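Long-range contact in Alpha/beta hydrolase (Novosphingobium aromaticivorans, PDB 3BWX), which probably acts as a hydrolase, with the alpha/beta hydrolase fold: residues N41-D47 with R180-M186. The protein carries 1 engineered substitution. Sequence-based numbering, arbitrary orientation.
With EDO (1,2-ethanediol), chain H; EDO (1,2-ethanediol), chain G.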
ATOM      1  N   ASN A  41       2.949  -3.874   5.004  1.00  7.16           N
ATOM      2  CA  ASN A  41       4.001  -3.135   5.695  1.00  8.09           C
ATOM      3  C   ASN A  41       5.085  -2.644   4.679  1.00  7.51           C
ATOM      4  O   ASN A  41       4.961  -2.776   3.435  1.00  8.10           O
ATOM      5  CB  ASN A  41       4.580  -3.984   6.848  1.00  7.46           C
ATOM      6  CG  ASN A  41       5.295  -5.223   6.337  1.00 11.75           C
ATOM      7  OD1 ASN A  41       6.367  -5.096   5.735  1.00 10.54           O
ATOM      8  ND2 ASN A  41       4.682  -6.406   6.500  1.00  8.24           N
ATOM      9  N   ALA A  42       6.140  -2.030   5.194  1.00  8.74           N
ATOM     10  CA  ALA A  42       7.139  -1.399   4.343  1.00  8.86           C
ATOM     11  C   ALA A  42       7.808  -2.403   3.409  1.00  7.50           C
ATOM     12  O   ALA A  42       8.298  -2.047   2.316  1.00  7.37           O
ATOM     13  CB  ALA A  42       8.201  -0.707   5.189  1.00  9.55           C
ATOM     14  N   ARG A  43       7.823  -3.681   3.788  1.00  7.83           N
ATOM     15  CA  ARG A  43       8.477  -4.697   2.945  1.00  6.12           C
ATOM     16  C   ARG A  43       7.831  -4.899   1.583  1.00  6.63           C
ATOM     17  O   ARG A  43       8.470  -5.376   0.667  1.00  9.01           O
ATOM     18  CB  ARG A  43       8.664  -6.044   3.661  1.00  7.51           C
ATOM     19  CG  ARG A  43       9.454  -5.879   4.910  1.00 10.02           C
ATOM     20  CD  ARG A  43       9.910  -7.192   5.545  1.00 12.07           C
ATOM     21  NE  ARG A  43       8.870  -8.157   5.892  1.00 10.17           N
ATOM     22  CZ  ARG A  43       8.048  -8.078   6.941  1.00 11.70           C
ATOM     23  NH1 ARG A  43       8.027  -7.024   7.717  1.00 11.00           N
ATOM     24  NH2 ARG A  43       7.186  -9.060   7.131  1.00 10.64           N
ATOM     25  N   ASP A  44       6.577  -4.480   1.429  1.00  7.89           N
ATOM     26  CA  ASP A  44       5.932  -4.557   0.093  1.00  5.90           C
ATOM     27  C   ASP A  44       6.668  -3.712  -0.910  1.00  7.53           C
ATOM     28  O   ASP A  44       6.624  -4.005  -2.119  1.00  9.55           O
ATOM     29  CB  ASP A  44       4.459  -4.160   0.128  1.00  7.83           C
ATOM     30  CG  ASP A  44       3.521  -5.350   0.404  1.00 10.23           C
ATOM     31  OD1 ASP A  44       3.969  -6.488   0.712  1.00 13.88           O
ATOM     32  OD2 ASP A  44       2.316  -5.147   0.288  1.00 13.33           O
ATOM     33  N   PHE A  45       7.407  -2.713  -0.412  1.00  7.80           N
ATOM     34  CA  PHE A  45       8.201  -1.810  -1.250  1.00  7.89           C
ATOM     35  C   PHE A  45       9.697  -2.068  -1.248  1.00  8.59           C
ATOM     36  O   PHE A  45      10.498  -1.253  -1.734  1.00  9.99           O
ATOM     37  CB  PHE A  45       7.899  -0.373  -0.803  1.00  8.33           C
ATOM     38  CG  PHE A  45       6.452  -0.005  -0.942  1.00 10.64           C
ATOM     39  CD1 PHE A  45       5.888   0.220  -2.212  1.00 12.11           C
ATOM     40  CD2 PHE A  45       5.640   0.060   0.179  1.00 10.06           C
ATOM     41  CE1 PHE A  45       4.536   0.529  -2.339  1.00 13.62           C
ATOM     42  CE2 PHE A  45       4.288   0.359   0.026  1.00 11.90           C
ATOM     43  CZ  PHE A  45       3.751   0.589  -1.198  1.00 12.53           C
ATOM     44  N   GLU A  46      10.126  -3.208  -0.711  1.00  9.68           N
ATOM     45  CA  GLU A  46      11.550  -3.400  -0.443  1.00  8.59           C
ATOM     46  C   GLU A  46      12.392  -3.394  -1.730  1.00  8.75           C
ATOM     47  O   GLU A  46      13.572  -3.042  -1.681  1.00 13.25           O
ATOM     48  CB  GLU A  46      11.792  -4.709   0.326  1.00 10.17           C
ATOM     49  CG  GLU A  46      11.396  -5.995  -0.408  1.00 10.67           C
ATOM     50  CD  GLU A  46      11.461  -7.308   0.391  1.00 12.27           C
ATOM     51  OE1 GLU A  46      11.715  -7.230   1.616  1.00 13.35           O
ATOM     52  OE2 GLU A  46      11.209  -8.396  -0.219  1.00 11.69           O
ATOM     53  N   ASP A  47      11.838  -3.902  -2.839  1.00  8.15           N
ATOM     54  CA  ASP A  47      12.558  -3.881  -4.137  1.00  9.08           C
ATOM     55  C   ASP A  47      12.333  -2.564  -4.913  1.00 10.16           C
ATOM     56  O   ASP A  47      13.284  -1.991  -5.457  1.00 11.28           O
ATOM     57  CB  ASP A  47      12.206  -5.122  -5.019  1.00  8.22           C
ATOM     58  CG  ASP A  47      12.776  -6.423  -4.474  1.00 13.73           C
ATOM     59  OD1 ASP A  47      13.482  -6.383  -3.450  1.00 13.86           O
ATOM     60  OD2 ASP A  47      12.511  -7.486  -5.084  1.00 14.64           O
ATOM     61  N   ARG A 180       9.284 -15.041  -1.700  1.00 10.00           N
ATOM     62  CA  ARG A 180       9.609 -13.609  -1.608  1.00  9.82           C
ATOM     63  C   ARG A 180       8.375 -12.832  -1.083  1.00 10.90           C
ATOM     64  O   ARG A 180       8.453 -11.993  -0.200  1.00 12.32           O
ATOM     65  CB  ARG A 180      10.032 -13.066  -2.991  1.00 11.01           C
ATOM     66  CG  ARG A 180      10.511 -11.613  -2.914  1.00 13.46           C
ATOM     67  CD  ARG A 180      10.663 -10.957  -4.281  1.00 19.02           C
ATOM     68  NE  ARG A 180      11.636 -11.669  -5.035  1.00 30.96           N
ATOM     69  CZ  ARG A 180      11.494 -12.226  -6.246  1.00 30.20           C
ATOM     70  NH1 ARG A 180      10.412 -12.114  -7.029  1.00 22.47           N
ATOM     71  NH2 ARG A 180      12.542 -12.847  -6.721  1.00 28.30           N
ATOM     72  N   TYR A 181       7.224 -13.165  -1.641  1.00 10.97           N
ATOM     73  CA  TYR A 181       5.979 -12.564  -1.214  1.00 11.29           C
ATOM     74  C   TYR A 181       5.659 -12.896   0.247  1.00 10.51           C
ATOM     75  O   TYR A 181       5.189 -12.021   0.992  1.00 11.18           O
ATOM     76  CB  TYR A 181       4.902 -13.149  -2.118  1.00 11.86           C
ATOM     77  CG  TYR A 181       3.471 -12.689  -1.937  1.00 14.17           C
ATOM     78  CD1 TYR A 181       3.076 -11.446  -2.380  1.00 16.67           C
ATOM     79  CD2 TYR A 181       2.513 -13.538  -1.423  1.00 14.76           C
ATOM     80  CE1 TYR A 181       1.759 -11.038  -2.273  1.00 18.05           C
ATOM     81  CE2 TYR A 181       1.198 -13.148  -1.309  1.00 15.72           C
ATOM     82  CZ  TYR A 181       0.830 -11.892  -1.748  1.00 15.16           C
ATOM     83  OH  TYR A 181      -0.492 -11.470  -1.654  1.00 22.12           O
ATOM     84  N   ALA A 182       5.818 -14.171   0.643  1.00  9.02           N
ATOM     85  CA  ALA A 182       5.505 -14.655   1.995  1.00  9.65           C
ATOM     86  C   ALA A 182       6.297 -13.806   2.991  1.00  7.04           C
ATOM     87  O   ALA A 182       5.730 -13.367   4.015  1.00  8.69           O
ATOM     88  CB  ALA A 182       5.802 -16.172   2.170  1.00  8.58           C
ATOM     89  N   LYS A 183       7.603 -13.611   2.724  1.00  7.78           N
ATOM     90  CA  LYS A 183       8.436 -12.917   3.704  1.00  6.77           C
ATOM     91  C   LYS A 183       8.062 -11.457   3.798  1.00  7.23           C
ATOM     92  O   LYS A 183       8.339 -10.808   4.811  1.00  8.34           O
ATOM     93  CB  LYS A 183       9.935 -13.127   3.395  1.00  8.90           C
ATOM     94  CG  LYS A 183      10.340 -14.577   3.609  1.00 11.21           C
ATOM     95  CD  LYS A 183      11.832 -14.757   3.771  1.00 21.55           C
ATOM     96  CE  LYS A 183      12.242 -14.474   5.205  1.00 22.48           C
ATOM     97  NZ  LYS A 183      13.721 -14.559   5.404  1.00 37.99           N
ATOM     98  N   ARG A 184       7.453 -10.903   2.754  1.00  7.17           N
ATOM     99  CA  ARG A 184       7.009  -9.515   2.839  1.00  8.21           C
ATOM    100  C   ARG A 184       5.797  -9.292   3.733  1.00  7.90           C
ATOM    101  O   ARG A 184       5.660  -8.202   4.332  1.00  9.95           O
ATOM    102  CB  ARG A 184       6.702  -8.929   1.469  1.00  7.38           C
ATOM    103  CG  ARG A 184       7.895  -8.762   0.586  1.00  8.25           C
ATOM    104  CD  ARG A 184       7.544  -8.297  -0.781  1.00  7.66           C
ATOM    105  NE  ARG A 184       8.732  -8.176  -1.565  1.00  7.84           N
ATOM    106  CZ  ARG A 184       8.780  -7.706  -2.810  1.00 10.70           C
ATOM    107  NH1 ARG A 184       7.670  -7.431  -3.482  1.00 10.62           N
ATOM    108  NH2 ARG A 184       9.947  -7.636  -3.422  1.00 12.99           N
ATOM    109  N   ILE A 185       4.929 -10.300   3.846  1.00  7.65           N
ATOM    110  CA  ILE A 185       3.658 -10.139   4.532  1.00 10.49           C
ATOM    111  C   ILE A 185       3.554 -10.922   5.848  1.00  8.66           C
ATOM    112  O   ILE A 185       2.624 -10.721   6.635  1.00 11.39           O
ATOM    113  CB  ILE A 185       2.485 -10.426   3.558  1.00 10.22           C
ATOM    114  CG1 ILE A 185       2.276 -11.916   3.286  1.00 11.50           C
ATOM    115  CG2 ILE A 185       2.693  -9.642   2.240  1.00 10.55           C
ATOM    116  CD1 ILE A 185       1.102 -12.119   2.306  1.00 14.88           C
HETATM  117  N   MSE A 186       4.528 -11.807   6.084  1.00  8.65           N
HETATM  118  CA  MSE A 186       4.539 -12.638   7.269  1.00  8.78           C
HETATM  119  C   MSE A 186       5.884 -12.513   7.943  1.00 10.05           C
HETATM  120  O   MSE A 186       6.856 -12.060   7.365  1.00  9.39           O
HETATM  121  CB  MSE A 186       4.223 -14.124   6.947  1.00  9.87           C
HETATM  122  CG  MSE A 186       3.068 -14.332   6.032  1.00  8.89           C
HETATM  123 SE   MSE A 186       2.577 -16.178   5.846  0.75 14.78          SE
HETATM  124  CE  MSE A 186       1.818 -16.397   7.570  1.00 21.99           C
TER
HETATM  125  C1  EDO H 291       7.127 -10.246  -5.746  1.00 20.63           C
HETATM  126  O1  EDO H 291       8.392  -9.657  -6.128  1.00 21.20           O
HETATM  127  C2  EDO H 291       7.118 -11.762  -5.964  1.00 18.95           C
HETATM  128  O2  EDO H 291       7.230 -11.996  -7.377  1.00 29.26           O
HETATM  129  C1  EDO G 290      11.645  -8.661  -8.070  1.00 17.11           C
HETATM  130  O1  EDO G 290      11.952  -7.342  -7.616  1.00 15.08           O
HETATM  131  C2  EDO G 290      12.022  -8.761  -9.528  1.00 27.34           C
HETATM  132  O2  EDO G 290      13.445  -8.635  -9.652  1.00 24.94           O
HETATM  133  O   HOH W   1       3.769  -6.277   3.446  1.00  9.90           O
HETATM  134  O   HOH W   2      10.804 -11.022   0.664  1.00 10.23           O
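R184 reaches from the last turn of its helix along residues 43-47, its chain extended from CG to NE (chi3 -179°), and meets two carboxylates at the edge of its guanidinium. NE gives a salt bridge to E46 OE2 (2.8 Å), entering from above the carboxylate plane; NH2 pairs with D47 OD2 at 3.1 Å, the two planes perpendicular. A third acid, D270, takes NH1. At the tight helix end R43, bent at chi3 (-57°), grips K183 O side-on with NE (2.9 Å) and NH2 (3.1 Å), while R184 O lies over one face of its guanidinium. N41 ND2 donates to that R184 O (3.0 Å), and N41 OD1 closes an Asx turn onto R43 N. Water 1 joins N41 N to R184 O. Toward solvent the contact loosens: water 2 bridges E46 OE2 and R180 O, R180 NE stays 4.3 Å from D47 OD2 without an N-H aimed at it, and an ethanediol, probably from the crystallisation liquor, donates to D47 OD2. The contact ties the core loop after strand 32-35 to helix 175-185 of the cap-like insertion between strands 122-128 and 230-235; strand 17-23 touches R43 and E46, and helix 155-166 and strand 194-196 pack against 181-186.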